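Local coordinates for probable zinc protease PqqL (Escherichia coli, PDB 6OFT), which probably acts as a periplasmic zinc metalloendopeptidase of the M16 family, this chain being the first half of the protein, at residues V52-T64 with E130-W142. Numbering follows the deposited sequence.
Sequences VAHFVEHMMFNGT and EVDAERGVITEEW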
loop_
_atom_site.group_PDB
_atom_site.type_symbol
_atom_site.label_atom_id
_atom_site.label_comp_id
_atom_site.label_asym_id
_atom_site.label_seq_id
_atom_site.Cartn_x
_atom_site.Cartn_y
_atom_site.Cartn_z
ATOM N N VAL A 52 -17.264 10.969 0.972
ATOM C CA VAL A 52 -17.598 11.482 2.306
ATOM C C VAL A 52 -16.495 11.132 3.326
ATOM O O VAL A 52 -16.189 11.982 4.164
ATOM C CB VAL A 52 -19.036 11.077 2.751
ATOM C CG1 VAL A 52 -19.256 11.244 4.243
ATOM C CG2 VAL A 52 -20.074 11.884 1.975
ATOM N N ALA A 53 -15.863 9.940 3.236
ATOM C CA ALA A 53 -14.759 9.608 4.150
ATOM C C ALA A 53 -13.630 10.649 4.022
ATOM O O ALA A 53 -13.108 11.110 5.035
ATOM C CB ALA A 53 -14.217 8.210 3.867
ATOM N N HIS A 54 -13.311 11.047 2.769
ATOM C CA HIS A 54 -12.265 12.022 2.427
ATOM C C HIS A 54 -12.697 13.443 2.826
ATOM O O HIS A 54 -11.870 14.223 3.304
ATOM C CB HIS A 54 -11.894 11.882 0.935
ATOM C CG HIS A 54 -10.943 12.913 0.406
ATOM N ND1 HIS A 54 -11.328 13.808 -0.574
ATOM C CD2 HIS A 54 -9.650 13.147 0.724
ATOM C CE1 HIS A 54 -10.269 14.566 -0.810
ATOM N NE2 HIS A 54 -9.238 14.214 -0.047
ATOM N N PHE A 55 -13.989 13.776 2.633
ATOM C CA PHE A 55 -14.554 15.079 3.012
ATOM C C PHE A 55 -14.484 15.228 4.553
ATOM O O PHE A 55 -14.017 16.266 5.031
ATOM C CB PHE A 55 -15.998 15.247 2.488
ATOM C CG PHE A 55 -16.519 16.664 2.296
ATOM C CD1 PHE A 55 -16.272 17.655 3.246
ATOM C CD2 PHE A 55 -17.317 16.987 1.204
ATOM C CE1 PHE A 55 -16.758 18.957 3.073
ATOM C CE2 PHE A 55 -17.814 18.289 1.034
ATOM C CZ PHE A 55 -17.542 19.262 1.973
ATOM N N VAL A 56 -14.861 14.167 5.317
ATOM C CA VAL A 56 -14.790 14.149 6.795
ATOM C C VAL A 56 -13.350 14.463 7.277
ATOM O O VAL A 56 -13.179 15.270 8.186
ATOM C CB VAL A 56 -15.357 12.826 7.422
ATOM C CG1 VAL A 56 -14.911 12.640 8.874
ATOM C CG2 VAL A 56 -16.876 12.779 7.328
ATOM N N GLU A 57 -12.333 13.835 6.633
ATOM C CA GLU A 57 -10.903 14.005 6.912
ATOM C C GLU A 57 -10.479 15.484 6.836
ATOM O O GLU A 57 -9.858 15.987 7.762
ATOM C CB GLU A 57 -10.084 13.133 5.948
ATOM C CG GLU A 57 -8.578 13.187 6.165
ATOM C CD GLU A 57 -7.843 13.567 4.896
ATOM O OE1 GLU A 57 -7.238 14.658 4.862
ATOM O OE2 GLU A 57 -7.903 12.789 3.921
ATOM N N HIS A 58 -10.870 16.176 5.759
ATOM C CA HIS A 58 -10.633 17.607 5.565
ATOM C C HIS A 58 -11.324 18.445 6.663
ATOM O O HIS A 58 -10.748 19.418 7.153
ATOM C CB HIS A 58 -11.142 18.035 4.173
ATOM C CG HIS A 58 -10.156 17.780 3.078
ATOM N ND1 HIS A 58 -9.536 18.819 2.421
ATOM C CD2 HIS A 58 -9.695 16.610 2.575
ATOM C CE1 HIS A 58 -8.728 18.258 1.538
ATOM N NE2 HIS A 58 -8.785 16.932 1.594
ATOM N N MET A 59 -12.522 18.033 7.084
ATOM C CA MET A 59 -13.293 18.760 8.098
ATOM C C MET A 59 -12.667 18.735 9.495
ATOM O O MET A 59 -13.077 19.533 10.340
ATOM C CB MET A 59 -14.761 18.289 8.147
ATOM C CG MET A 59 -15.613 18.690 6.933
ATOM S SD MET A 59 -15.520 20.420 6.390
ATOM C CE MET A 59 -15.936 21.307 7.956
ATOM N N MET A 60 -11.653 17.872 9.739
ATOM C CA MET A 60 -10.991 17.811 11.052
ATOM C C MET A 60 -10.138 19.053 11.304
ATOM O O MET A 60 -9.941 19.463 12.452
ATOM C CB MET A 60 -10.146 16.525 11.203
ATOM C CG MET A 60 -10.972 15.238 11.254
ATOM S SD MET A 60 -12.311 15.186 12.475
ATOM C CE MET A 60 -13.703 15.423 11.400
ATOM N N PHE A 61 -9.692 19.685 10.223
ATOM C CA PHE A 61 -8.860 20.883 10.271
ATOM C C PHE A 61 -9.685 22.160 10.136
ATOM O O PHE A 61 -9.103 23.237 10.000
ATOM C CB PHE A 61 -7.774 20.803 9.172
ATOM C CG PHE A 61 -6.935 19.550 9.284
ATOM C CD1 PHE A 61 -5.841 19.500 10.145
ATOM C CD2 PHE A 61 -7.252 18.412 8.551
ATOM C CE1 PHE A 61 -5.072 18.339 10.251
ATOM C CE2 PHE A 61 -6.497 17.246 8.682
ATOM C CZ PHE A 61 -5.410 17.220 9.527
ATOM N N ASN A 62 -11.027 22.063 10.198
ATOM C CA ASN A 62 -11.856 23.248 10.018
ATOM C C ASN A 62 -12.889 23.502 11.134
ATOM O O ASN A 62 -13.835 24.260 10.931
ATOM C CB ASN A 62 -12.521 23.228 8.626
ATOM C CG ASN A 62 -11.507 23.416 7.528
ATOM O OD1 ASN A 62 -11.042 24.531 7.258
ATOM N ND2 ASN A 62 -11.108 22.323 6.901
ATOM N N GLY A 63 -12.665 22.939 12.311
ATOM C CA GLY A 63 -13.535 23.197 13.445
ATOM C C GLY A 63 -13.816 22.052 14.389
ATOM O O GLY A 63 -14.306 20.995 13.988
ATOM N N THR A 64 -13.535 22.284 15.666
ATOM C CA THR A 64 -13.847 21.355 16.759
ATOM C C THR A 64 -14.529 22.215 17.826
ATOM O O THR A 64 -14.571 23.440 17.673
ATOM C CB THR A 64 -12.614 20.591 17.314
ATOM O OG1 THR A 64 -11.818 21.450 18.134
ATOM C CG2 THR A 64 -11.764 19.891 16.231
ATOM N N GLU A 130 -17.785 26.411 6.966
ATOM C CA GLU A 130 -16.547 25.630 6.786
ATOM C C GLU A 130 -16.713 24.504 5.795
ATOM O O GLU A 130 -15.802 24.263 4.998
ATOM C CB GLU A 130 -15.996 25.098 8.130
ATOM C CG GLU A 130 -15.491 26.195 9.057
ATOM C CD GLU A 130 -14.263 26.977 8.631
ATOM O OE1 GLU A 130 -13.533 26.533 7.714
ATOM O OE2 GLU A 130 -14.028 28.048 9.231
ATOM N N VAL A 131 -17.856 23.793 5.857
ATOM C CA VAL A 131 -18.207 22.711 4.926
ATOM C C VAL A 131 -18.238 23.303 3.491
ATOM O O VAL A 131 -17.562 22.781 2.615
ATOM C CB VAL A 131 -19.543 22.012 5.325
ATOM C CG1 VAL A 131 -20.049 21.089 4.223
ATOM C CG2 VAL A 131 -19.391 21.242 6.642
ATOM N N ASP A 132 -18.958 24.427 3.294
ATOM C CA ASP A 132 -19.063 25.141 2.017
ATOM C C ASP A 132 -17.696 25.539 1.467
ATOM O O ASP A 132 -17.459 25.390 0.263
ATOM C CB ASP A 132 -19.986 26.362 2.143
ATOM C CG ASP A 132 -21.459 26.028 2.357
ATOM O OD1 ASP A 132 -21.858 24.868 2.083
ATOM O OD2 ASP A 132 -22.211 26.928 2.780
ATOM N N ALA A 133 -16.778 25.969 2.356
ATOM C CA ALA A 133 -15.417 26.328 1.974
ATOM C C ALA A 133 -14.656 25.106 1.488
ATOM O O ALA A 133 -13.974 25.199 0.470
ATOM C CB ALA A 133 -14.686 26.975 3.142
ATOM N N GLU A 134 -14.821 23.943 2.161
ATOM C CA GLU A 134 -14.123 22.724 1.766
ATOM C C GLU A 134 -14.621 22.107 0.450
ATOM O O GLU A 134 -13.856 21.373 -0.178
ATOM C CB GLU A 134 -14.109 21.671 2.893
ATOM C CG GLU A 134 -13.056 21.917 3.953
ATOM C CD GLU A 134 -11.622 22.097 3.495
ATOM O OE1 GLU A 134 -11.082 21.191 2.819
ATOM O OE2 GLU A 134 -11.033 23.146 3.837
ATOM N N ARG A 135 -15.873 22.395 0.022
ATOM C CA ARG A 135 -16.388 21.865 -1.258
ATOM C C ARG A 135 -15.488 22.328 -2.418
ATOM O O ARG A 135 -15.031 21.496 -3.203
ATOM C CB ARG A 135 -17.836 22.282 -1.517
ATOM C CG ARG A 135 -18.784 22.057 -0.357
ATOM C CD ARG A 135 -20.160 22.582 -0.702
ATOM N NE ARG A 135 -21.085 22.482 0.424
ATOM C CZ ARG A 135 -21.732 21.374 0.775
ATOM N NH1 ARG A 135 -21.549 20.246 0.099
ATOM N NH2 ARG A 135 -22.553 21.383 1.817
ATOM N N GLY A 136 -15.172 23.628 -2.446
ATOM C CA GLY A 136 -14.286 24.231 -3.437
ATOM C C GLY A 136 -12.883 23.659 -3.421
ATOM O O GLY A 136 -12.298 23.433 -4.484
ATOM N N VAL A 137 -12.353 23.389 -2.207
ATOM C CA VAL A 137 -11.029 22.806 -1.937
ATOM C C VAL A 137 -10.906 21.427 -2.575
ATOM O O VAL A 137 -9.976 21.191 -3.354
ATOM C CB VAL A 137 -10.713 22.777 -0.404
ATOM C CG1 VAL A 137 -9.485 21.916 -0.074
ATOM C CG2 VAL A 137 -10.540 24.180 0.141
ATOM N N ILE A 138 -11.853 20.527 -2.250
ATOM C CA ILE A 138 -11.886 19.147 -2.740
ATOM C C ILE A 138 -12.054 19.110 -4.267
ATOM O O ILE A 138 -11.341 18.348 -4.921
ATOM C CB ILE A 138 -12.929 18.293 -1.953
ATOM C CG1 ILE A 138 -12.514 18.218 -0.455
ATOM C CG2 ILE A 138 -13.088 16.874 -2.554
ATOM C CD1 ILE A 138 -13.624 17.897 0.525
ATOM N N THR A 139 -12.934 19.961 -4.827
ATOM C CA THR A 139 -13.175 20.093 -6.272
ATOM C C THR A 139 -11.866 20.464 -6.997
ATOM O O THR A 139 -11.547 19.845 -8.017
ATOM C CB THR A 139 -14.340 21.082 -6.549
ATOM O OG1 THR A 139 -15.496 20.685 -5.804
ATOM C CG2 THR A 139 -14.706 21.180 -8.041
ATOM N N GLU A 140 -11.082 21.420 -6.427
ATOM C CA GLU A 140 -9.801 21.851 -6.993
ATOM C C GLU A 140 -8.730 20.761 -6.921
ATOM O O GLU A 140 -8.000 20.552 -7.897
ATOM C CB GLU A 140 -9.326 23.172 -6.372
ATOM C CG GLU A 140 -10.024 24.364 -7.000
ATOM C CD GLU A 140 -9.587 25.727 -6.505
ATOM O OE1 GLU A 140 -8.885 26.442 -7.258
ATOM O OE2 GLU A 140 -9.965 26.087 -5.367
ATOM N N GLU A 141 -8.661 20.041 -5.784
ATOM C CA GLU A 141 -7.714 18.945 -5.584
ATOM C C GLU A 141 -8.001 17.786 -6.542
ATOM O O GLU A 141 -7.064 17.195 -7.074
ATOM C CB GLU A 141 -7.719 18.477 -4.127
ATOM C CG GLU A 141 -7.116 19.504 -3.183
ATOM C CD GLU A 141 -7.251 19.203 -1.705
ATOM O OE1 GLU A 141 -6.662 19.959 -0.898
ATOM O OE2 GLU A 141 -7.943 18.220 -1.351
ATOM N N TRP A 142 -9.291 17.502 -6.795
ATOM C CA TRP A 142 -9.742 16.473 -7.728
ATOM C C TRP A 142 -9.154 16.723 -9.127
ATOM O O TRP A 142 -8.572 15.806 -9.710
ATOM C CB TRP A 142 -11.277 16.445 -7.768
ATOM C CG TRP A 142 -11.876 15.662 -8.903
ATOM C CD1 TRP A 142 -11.971 14.306 -9.004
ATOM C CD2 TRP A 142 -12.511 16.198 -10.071
ATOM N NE1 TRP A 142 -12.604 13.960 -10.174
ATOM C CE2 TRP A 142 -12.962 15.103 -10.843
ATOM C CE3 TRP A 142 -12.743 17.503 -10.546
ATOM C CZ2 TRP A 142 -13.623 15.271 -12.069
ATOM C CZ3 TRP A 142 -13.405 17.670 -11.758
ATOM C CH2 TRP A 142 -13.843 16.563 -12.501
HETATM O O HOH W 1 -6.468 15.244 -0.357
#
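I138 serves two rings at once: its CD1 lies over one face of F55, 3.8 Å from the ring centroid, while its CG1 sits squarely over H58, 4.2 Å from that centroid. H58 CD2 lies over one face of H54 and I138 CG2 at its edge; a water lies in the H54 ring plane, 3.0 Å from NE2, and is weakly bonded to E141 OE2. At its edge, F55 meets the V131 carbonyl and R135 CG; CZ comes within 3.6 Å of V131 O. F55 and H58 thus act as knobs in holes of segment 130-142, whose axis runs at 119° to that of helix 52-59. The edge of H58 is met by two glutamates. ND1 donates to E134 OE1 (2.9 Å, N-H...O 143°), and E141 OE2 lies 3.0 Å from CE1. With a bend at chi2 (-53°), E134 curls back between H58 and N62, whose ND2 bonds to H58 O and adds a weak bond to OE2. Were E134 replaced by alanine, ND1 of H58 and ND2 of N62 would probably lose this shared carboxylate, leaving the imidazole freer to turn. The short helix carries H54, E57 and H58, the inverted HxxEH zinc motif of M16 peptidases; E134, from the second helix, is the third predicted zinc ligand.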